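Local coordinates for protein AgaA (Rhizobium radiobacter, PDB 6HLX) that binds the opine agropinic acid as a periplasmic substrate-binding protein and probably delivers it to an ABC transporter for import into the bacterium, at residues A154-W166 against V174-L188. Numbering follows the deposited sequence.
Sequences APVGAGPFKFAGW and VKKFDDYYKKGKPDL. With SO4 (sulfate ion), chain V; ACT (acetate ion), chain K; SO4 (sulfate ion), chain T; EDO (1,2-ethanediol), chain Y.
Pro-160 lies flat over one face of the Tyr-180 ring, its CB 3.7 Å from the ring centroid and 14° off the normal. The ring reaches the proline because Tyr-180 CG stands opposite the backbone N (chi1 -177°); Ala-158 O meets its edge in plane, and its hydroxyl is hydrogen-bonded to Glu-481. A second proline works the same way from the other segment: Pro-186, which follows a cis peptide bond, sets CG over one face of the Phe-161 ring, 3.8 Å from the centroid and displaced toward the rim. Its CB comes within 3.4 Å of Phe-161 CZ, while the Val-174 side chain crosses that of Phe-161 at about a right angle, its CG2 3.6 Å from Phe-161 CB. Val-191 of strand 190-195 touches both Phe-161 and Val-174. Leu-188 O, buried close to the phenyl ring, has no polar partner.

Along the strands, Lys-162 and Lys-175, the antiparallel hydrogen-bonded pair, exchange two backbone hydrogen bonds, and Phe-177 N donates a third to Pro-160 O (2.9 Å). Lys-162 lays CG across Phe-177 CB, then bends at chi3 (-78°) to bring NZ to 2.9 Å from O4 of a sulfate, probably from the crystallisation liquor. Asp-178 N grips O1 of that anion at 2.8 Å, at the start of the type I turn Phe-177 to Tyr-180. Beyond Phe-163, Ala-164 and Gly-165 both face Thr-173 in a classic beta bulge. The strands form an antiparallel beta hairpin, 161-167 and 171-176, with 161-167 an outermost strand of the seven-stranded mixed sheet of this family 5 solute-binding protein.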
loop_
_atom_site.group_PDB
_atom_site.type_symbol
_atom_site.label_atom_id
_atom_site.label_comp_id
_atom_site.label_asym_id
_atom_site.label_seq_id
_atom_site.Cartn_x
_atom_site.Cartn_y
_atom_site.Cartn_z
ATOM N N ALA A 154 -20.463 -7.117 -10.382
ATOM C CA ALA A 154 -19.383 -8.078 -10.656
ATOM C C ALA A 154 -18.268 -7.402 -11.483
ATOM O O ALA A 154 -18.550 -6.786 -12.512
ATOM C CB ALA A 154 -19.915 -9.299 -11.393
ATOM N N PRO A 155 -17.016 -7.479 -11.023
ATOM C CA PRO A 155 -15.927 -6.787 -11.744
ATOM C C PRO A 155 -15.693 -7.263 -13.177
ATOM O O PRO A 155 -15.804 -8.465 -13.491
ATOM C CB PRO A 155 -14.692 -7.121 -10.907
ATOM C CG PRO A 155 -15.220 -7.372 -9.539
ATOM C CD PRO A 155 -16.517 -8.095 -9.776
ATOM N N VAL A 156 -15.373 -6.291 -14.047
ATOM C CA VAL A 156 -14.979 -6.546 -15.439
ATOM C C VAL A 156 -13.638 -5.833 -15.626
ATOM O O VAL A 156 -13.556 -4.625 -15.415
ATOM C CB VAL A 156 -16.028 -6.126 -16.491
ATOM C CG1 VAL A 156 -15.445 -6.240 -17.907
ATOM C CG2 VAL A 156 -17.292 -6.987 -16.374
ATOM N N GLY A 157 -12.599 -6.589 -15.976
ATOM C CA GLY A 157 -11.272 -6.006 -16.147
ATOM C C GLY A 157 -10.547 -6.548 -17.360
ATOM O O GLY A 157 -11.153 -7.181 -18.243
ATOM N N ALA A 158 -9.247 -6.275 -17.414
ATOM C CA ALA A 158 -8.400 -6.685 -18.531
ATOM C C ALA A 158 -7.239 -7.580 -18.064
ATOM O O ALA A 158 -6.332 -7.869 -18.837
ATOM C CB ALA A 158 -7.882 -5.447 -19.277
ATOM N N GLY A 159 -7.311 -8.047 -16.823
ATOM C CA GLY A 159 -6.245 -8.866 -16.246
ATOM C C GLY A 159 -6.265 -10.332 -16.657
ATOM O O GLY A 159 -7.157 -10.758 -17.383
ATOM N N PRO A 160 -5.269 -11.122 -16.175
ATOM C CA PRO A 160 -5.133 -12.529 -16.624
ATOM C C PRO A 160 -6.245 -13.462 -16.148
ATOM O O PRO A 160 -6.399 -14.540 -16.716
ATOM C CB PRO A 160 -3.763 -12.958 -16.053
ATOM C CG PRO A 160 -3.533 -12.025 -14.893
ATOM C CD PRO A 160 -4.127 -10.713 -15.327
ATOM N N PHE A 161 -6.980 -13.058 -15.088
ATOM C CA PHE A 161 -8.102 -13.854 -14.568
ATOM C C PHE A 161 -9.390 -13.042 -14.579
ATOM O O PHE A 161 -9.353 -11.821 -14.378
ATOM C CB PHE A 161 -7.818 -14.361 -13.147
ATOM C CG PHE A 161 -6.646 -15.315 -13.018
ATOM C CD1 PHE A 161 -6.828 -16.692 -13.167
ATOM C CD2 PHE A 161 -5.374 -14.840 -12.698
ATOM C CE1 PHE A 161 -5.748 -17.576 -13.037
ATOM C CE2 PHE A 161 -4.289 -15.724 -12.583
ATOM C CZ PHE A 161 -4.487 -17.086 -12.755
ATOM N N LYS A 162 -10.521 -13.728 -14.799
ATOM C CA LYS A 162 -11.861 -13.134 -14.836
ATOM C C LYS A 162 -12.515 -13.417 -13.505
ATOM O O LYS A 162 -12.343 -14.508 -12.957
ATOM C CB LYS A 162 -12.742 -13.811 -15.912
ATOM C CG LYS A 162 -12.182 -13.850 -17.324
ATOM C CD LYS A 162 -13.208 -14.423 -18.307
ATOM C CE LYS A 162 -13.331 -15.932 -18.267
ATOM N NZ LYS A 162 -14.203 -16.417 -19.370
ATOM N N PHE A 163 -13.321 -12.479 -13.007
ATOM C CA PHE A 163 -14.070 -12.698 -11.775
ATOM C C PHE A 163 -15.099 -13.811 -12.026
ATOM O O PHE A 163 -15.815 -13.786 -13.040
ATOM C CB PHE A 163 -14.792 -11.406 -11.382
ATOM C CG PHE A 163 -15.675 -11.508 -10.162
ATOM C CD1 PHE A 163 -15.150 -11.323 -8.886
ATOM C CD2 PHE A 163 -17.043 -11.739 -10.290
ATOM C CE1 PHE A 163 -15.989 -11.356 -7.749
ATOM C CE2 PHE A 163 -17.874 -11.807 -9.161
ATOM C CZ PHE A 163 -17.340 -11.614 -7.895
ATOM N N ALA A 164 -15.165 -14.802 -11.121
ATOM C CA ALA A 164 -16.133 -15.885 -11.320
ATOM C C ALA A 164 -17.217 -15.913 -10.245
ATOM O O ALA A 164 -18.366 -16.237 -10.555
ATOM C CB ALA A 164 -15.436 -17.225 -11.449
ATOM N N GLY A 165 -16.894 -15.464 -9.041
ATOM C CA GLY A 165 -17.883 -15.409 -7.967
ATOM C C GLY A 165 -17.284 -15.007 -6.643
ATOM O O GLY A 165 -16.068 -15.100 -6.444
ATOM N N TRP A 166 -18.146 -14.543 -5.737
ATOM C CA TRP A 166 -17.726 -14.157 -4.404
ATOM C C TRP A 166 -18.741 -14.742 -3.420
ATOM O O TRP A 166 -19.918 -14.376 -3.458
ATOM C CB TRP A 166 -17.692 -12.629 -4.300
ATOM C CG TRP A 166 -17.174 -12.016 -3.018
ATOM C CD1 TRP A 166 -16.988 -12.616 -1.801
ATOM C CD2 TRP A 166 -16.720 -10.664 -2.877
ATOM N NE1 TRP A 166 -16.482 -11.691 -0.895
ATOM C CE2 TRP A 166 -16.317 -10.486 -1.533
ATOM C CE3 TRP A 166 -16.608 -9.580 -3.768
ATOM C CZ2 TRP A 166 -15.799 -9.263 -1.062
ATOM C CZ3 TRP A 166 -16.142 -8.358 -3.292
ATOM C CH2 TRP A 166 -15.755 -8.205 -1.950
ATOM N N VAL A 174 -11.606 -16.836 -9.199
ATOM C CA VAL A 174 -11.275 -16.212 -10.478
ATOM C C VAL A 174 -10.859 -17.334 -11.430
ATOM O O VAL A 174 -10.332 -18.361 -10.969
ATOM C CB VAL A 174 -10.217 -15.092 -10.366
ATOM C CG1 VAL A 174 -10.672 -14.009 -9.369
ATOM C CG2 VAL A 174 -8.850 -15.661 -9.986
ATOM N N LYS A 175 -11.086 -17.144 -12.741
ATOM C CA LYS A 175 -10.801 -18.175 -13.746
ATOM C C LYS A 175 -9.930 -17.590 -14.842
ATOM O O LYS A 175 -10.068 -16.416 -15.169
ATOM C CB LYS A 175 -12.105 -18.662 -14.407
ATOM C CG LYS A 175 -13.035 -19.447 -13.496
ATOM C CD LYS A 175 -14.286 -19.907 -14.257
ATOM C CE LYS A 175 -15.266 -20.586 -13.332
ATOM N NZ LYS A 175 -15.350 -22.044 -13.597
ATOM N N LYS A 176 -9.079 -18.419 -15.451
ATOM C CA LYS A 176 -8.193 -17.975 -16.519
ATOM C C LYS A 176 -8.961 -17.251 -17.628
ATOM O O LYS A 176 -9.978 -17.756 -18.115
ATOM C CB LYS A 176 -7.456 -19.204 -17.104
ATOM C CG LYS A 176 -6.613 -18.916 -18.350
ATOM C CD LYS A 176 -5.719 -20.105 -18.670
ATOM C CE LYS A 176 -4.872 -19.818 -19.887
ATOM N NZ LYS A 176 -3.746 -20.782 -20.014
ATOM N N PHE A 177 -8.454 -16.080 -18.027
ATOM C CA PHE A 177 -9.011 -15.306 -19.140
ATOM C C PHE A 177 -8.224 -15.729 -20.397
ATOM O O PHE A 177 -7.066 -15.332 -20.570
ATOM C CB PHE A 177 -8.833 -13.805 -18.871
ATOM C CG PHE A 177 -9.268 -12.883 -19.993
ATOM C CD1 PHE A 177 -10.465 -13.106 -20.681
ATOM C CD2 PHE A 177 -8.529 -11.745 -20.306
ATOM C CE1 PHE A 177 -10.889 -12.222 -21.685
ATOM C CE2 PHE A 177 -8.955 -10.866 -21.311
ATOM C CZ PHE A 177 -10.131 -11.109 -21.987
ATOM N N ASP A 178 -8.851 -16.555 -21.270
ATOM C CA ASP A 178 -8.151 -17.077 -22.448
ATOM C C ASP A 178 -7.673 -16.011 -23.426
ATOM O O ASP A 178 -6.665 -16.222 -24.097
ATOM C CB ASP A 178 -9.001 -18.115 -23.181
ATOM C CG ASP A 178 -9.174 -19.419 -22.435
ATOM O OD1 ASP A 178 -8.364 -19.698 -21.516
ATOM O OD2 ASP A 178 -10.108 -20.167 -22.773
ATOM N N ASP A 179 -8.394 -14.887 -23.511
ATOM C CA ASP A 179 -8.074 -13.790 -24.437
ATOM C C ASP A 179 -7.097 -12.763 -23.845
ATOM O O ASP A 179 -6.885 -11.708 -24.450
ATOM C CB ASP A 179 -9.355 -13.118 -24.960
ATOM C CG ASP A 179 -10.077 -13.921 -26.038
ATOM O OD1 ASP A 179 -9.487 -14.907 -26.551
ATOM O OD2 ASP A 179 -11.216 -13.556 -26.379
ATOM N N TYR A 180 -6.435 -13.111 -22.705
ATOM C CA TYR A 180 -5.406 -12.237 -22.097
ATOM C C TYR A 180 -4.253 -12.058 -23.104
ATOM O O TYR A 180 -3.958 -12.964 -23.895
ATOM C CB TYR A 180 -4.909 -12.849 -20.798
ATOM C CG TYR A 180 -3.906 -12.002 -20.045
ATOM C CD1 TYR A 180 -4.211 -10.695 -19.661
ATOM C CD2 TYR A 180 -2.679 -12.527 -19.654
ATOM C CE1 TYR A 180 -3.321 -9.942 -18.892
ATOM C CE2 TYR A 180 -1.789 -11.787 -18.878
ATOM C CZ TYR A 180 -2.093 -10.480 -18.539
ATOM O OH TYR A 180 -1.232 -9.764 -17.751
ATOM N N TYR A 181 -3.645 -10.859 -23.114
ATOM C CA TYR A 181 -2.655 -10.504 -24.148
ATOM C C TYR A 181 -1.250 -11.089 -23.996
ATOM O O TYR A 181 -0.443 -10.922 -24.924
ATOM C CB TYR A 181 -2.564 -8.979 -24.301
ATOM C CG TYR A 181 -2.335 -8.241 -23.002
ATOM C CD1 TYR A 181 -1.051 -8.080 -22.482
ATOM C CD2 TYR A 181 -3.402 -7.686 -22.297
ATOM C CE1 TYR A 181 -0.835 -7.390 -21.288
ATOM C CE2 TYR A 181 -3.200 -7.000 -21.097
ATOM C CZ TYR A 181 -1.919 -6.865 -20.592
ATOM O OH TYR A 181 -1.742 -6.152 -19.427
ATOM N N LYS A 182 -0.932 -11.765 -22.879
ATOM C CA LYS A 182 0.403 -12.360 -22.725
ATOM C C LYS A 182 0.358 -13.837 -23.072
ATOM O O LYS A 182 -0.458 -14.580 -22.516
ATOM C CB LYS A 182 0.937 -12.169 -21.301
ATOM C CG LYS A 182 1.133 -10.715 -20.914
ATOM C CD LYS A 182 1.766 -10.584 -19.545
ATOM C CE LYS A 182 1.852 -9.130 -19.112
ATOM N NZ LYS A 182 2.528 -8.976 -17.782
ATOM N N LYS A 183 1.227 -14.273 -24.013
ATOM C CA LYS A 183 1.287 -15.673 -24.449
ATOM C C LYS A 183 1.644 -16.596 -23.266
ATOM O O LYS A 183 2.544 -16.284 -22.491
ATOM C CB LYS A 183 2.333 -15.807 -25.579
ATOM C CG LYS A 183 2.254 -17.139 -26.316
ATOM C CD LYS A 183 3.450 -17.348 -27.242
ATOM C CE LYS A 183 3.211 -18.409 -28.300
ATOM N NZ LYS A 183 3.005 -19.767 -27.725
ATOM N N GLY A 184 0.891 -17.678 -23.119
ATOM C CA GLY A 184 1.101 -18.676 -22.073
ATOM C C GLY A 184 0.764 -18.219 -20.671
ATOM O O GLY A 184 1.153 -18.867 -19.689
ATOM N N LYS A 185 0.088 -17.065 -20.550
ATOM C CA LYS A 185 -0.273 -16.589 -19.228
ATOM C C LYS A 185 -1.781 -16.357 -19.115
ATOM O O LYS A 185 -2.414 -15.931 -20.081
ATOM C CB LYS A 185 0.484 -15.299 -18.879
ATOM C CG LYS A 185 1.996 -15.488 -18.807
ATOM C CD LYS A 185 2.660 -14.208 -18.306
ATOM C CE LYS A 185 4.171 -14.305 -18.340
ATOM N NZ LYS A 185 4.781 -13.203 -17.552
ATOM N N PRO A 186 -2.357 -16.572 -17.918
ATOM C CA PRO A 186 -1.719 -17.187 -16.734
ATOM C C PRO A 186 -1.549 -18.698 -16.947
ATOM O O PRO A 186 -2.090 -19.253 -17.908
ATOM C CB PRO A 186 -2.714 -16.884 -15.617
ATOM C CG PRO A 186 -4.069 -16.917 -16.322
ATOM C CD PRO A 186 -3.808 -16.372 -17.719
ATOM N N ASP A 187 -0.796 -19.369 -16.068
ATOM C CA ASP A 187 -0.632 -20.815 -16.195
ATOM C C ASP A 187 -1.788 -21.558 -15.500
ATOM O O ASP A 187 -2.237 -22.611 -15.977
ATOM C CB ASP A 187 0.716 -21.274 -15.621
ATOM C CG ASP A 187 1.028 -22.691 -16.075
ATOM O OD1 ASP A 187 1.350 -22.874 -17.269
ATOM O OD2 ASP A 187 0.887 -23.621 -15.255
ATOM N N LEU A 188 -2.260 -21.006 -14.361
ATOM C CA LEU A 188 -3.345 -21.615 -13.594
ATOM C C LEU A 188 -4.695 -21.465 -14.273
ATOM O O LEU A 188 -4.973 -20.440 -14.888
ATOM C CB LEU A 188 -3.413 -20.970 -12.189
ATOM C CG LEU A 188 -2.166 -21.166 -11.304
ATOM C CD1 LEU A 188 -2.150 -20.147 -10.137
ATOM C CD2 LEU A 188 -2.123 -22.592 -10.741
HETATM S S SO4 V . -12.325 -16.113 -22.268
HETATM O O1 SO4 V . -11.676 -16.850 -21.144
HETATM O O2 SO4 V . -13.124 -17.085 -23.105
HETATM O O3 SO4 V . -11.324 -15.493 -23.162
HETATM O O4 SO4 V . -13.246 -15.101 -21.722
HETATM C C ACT K . 6.046 -10.411 -18.901
HETATM O O ACT K . 6.896 -11.083 -18.272
HETATM O OXT ACT K . 5.202 -9.646 -18.374
HETATM C CH3 ACT K . 6.038 -10.543 -20.443
HETATM S S SO4 T . -1.906 -18.458 -25.710
HETATM O O1 SO4 T . -2.977 -19.420 -25.981
HETATM O O2 SO4 T . -0.755 -18.746 -26.571
HETATM O O3 SO4 T . -2.397 -17.111 -25.989
HETATM O O4 SO4 T . -1.505 -18.560 -24.306
HETATM C C1 EDO Y . -23.043 -15.195 -1.679
HETATM O O1 EDO Y . -22.231 -14.250 -1.064
HETATM C C2 EDO Y . -23.246 -16.239 -0.608
HETATM O O2 EDO Y . -24.032 -15.670 0.412
#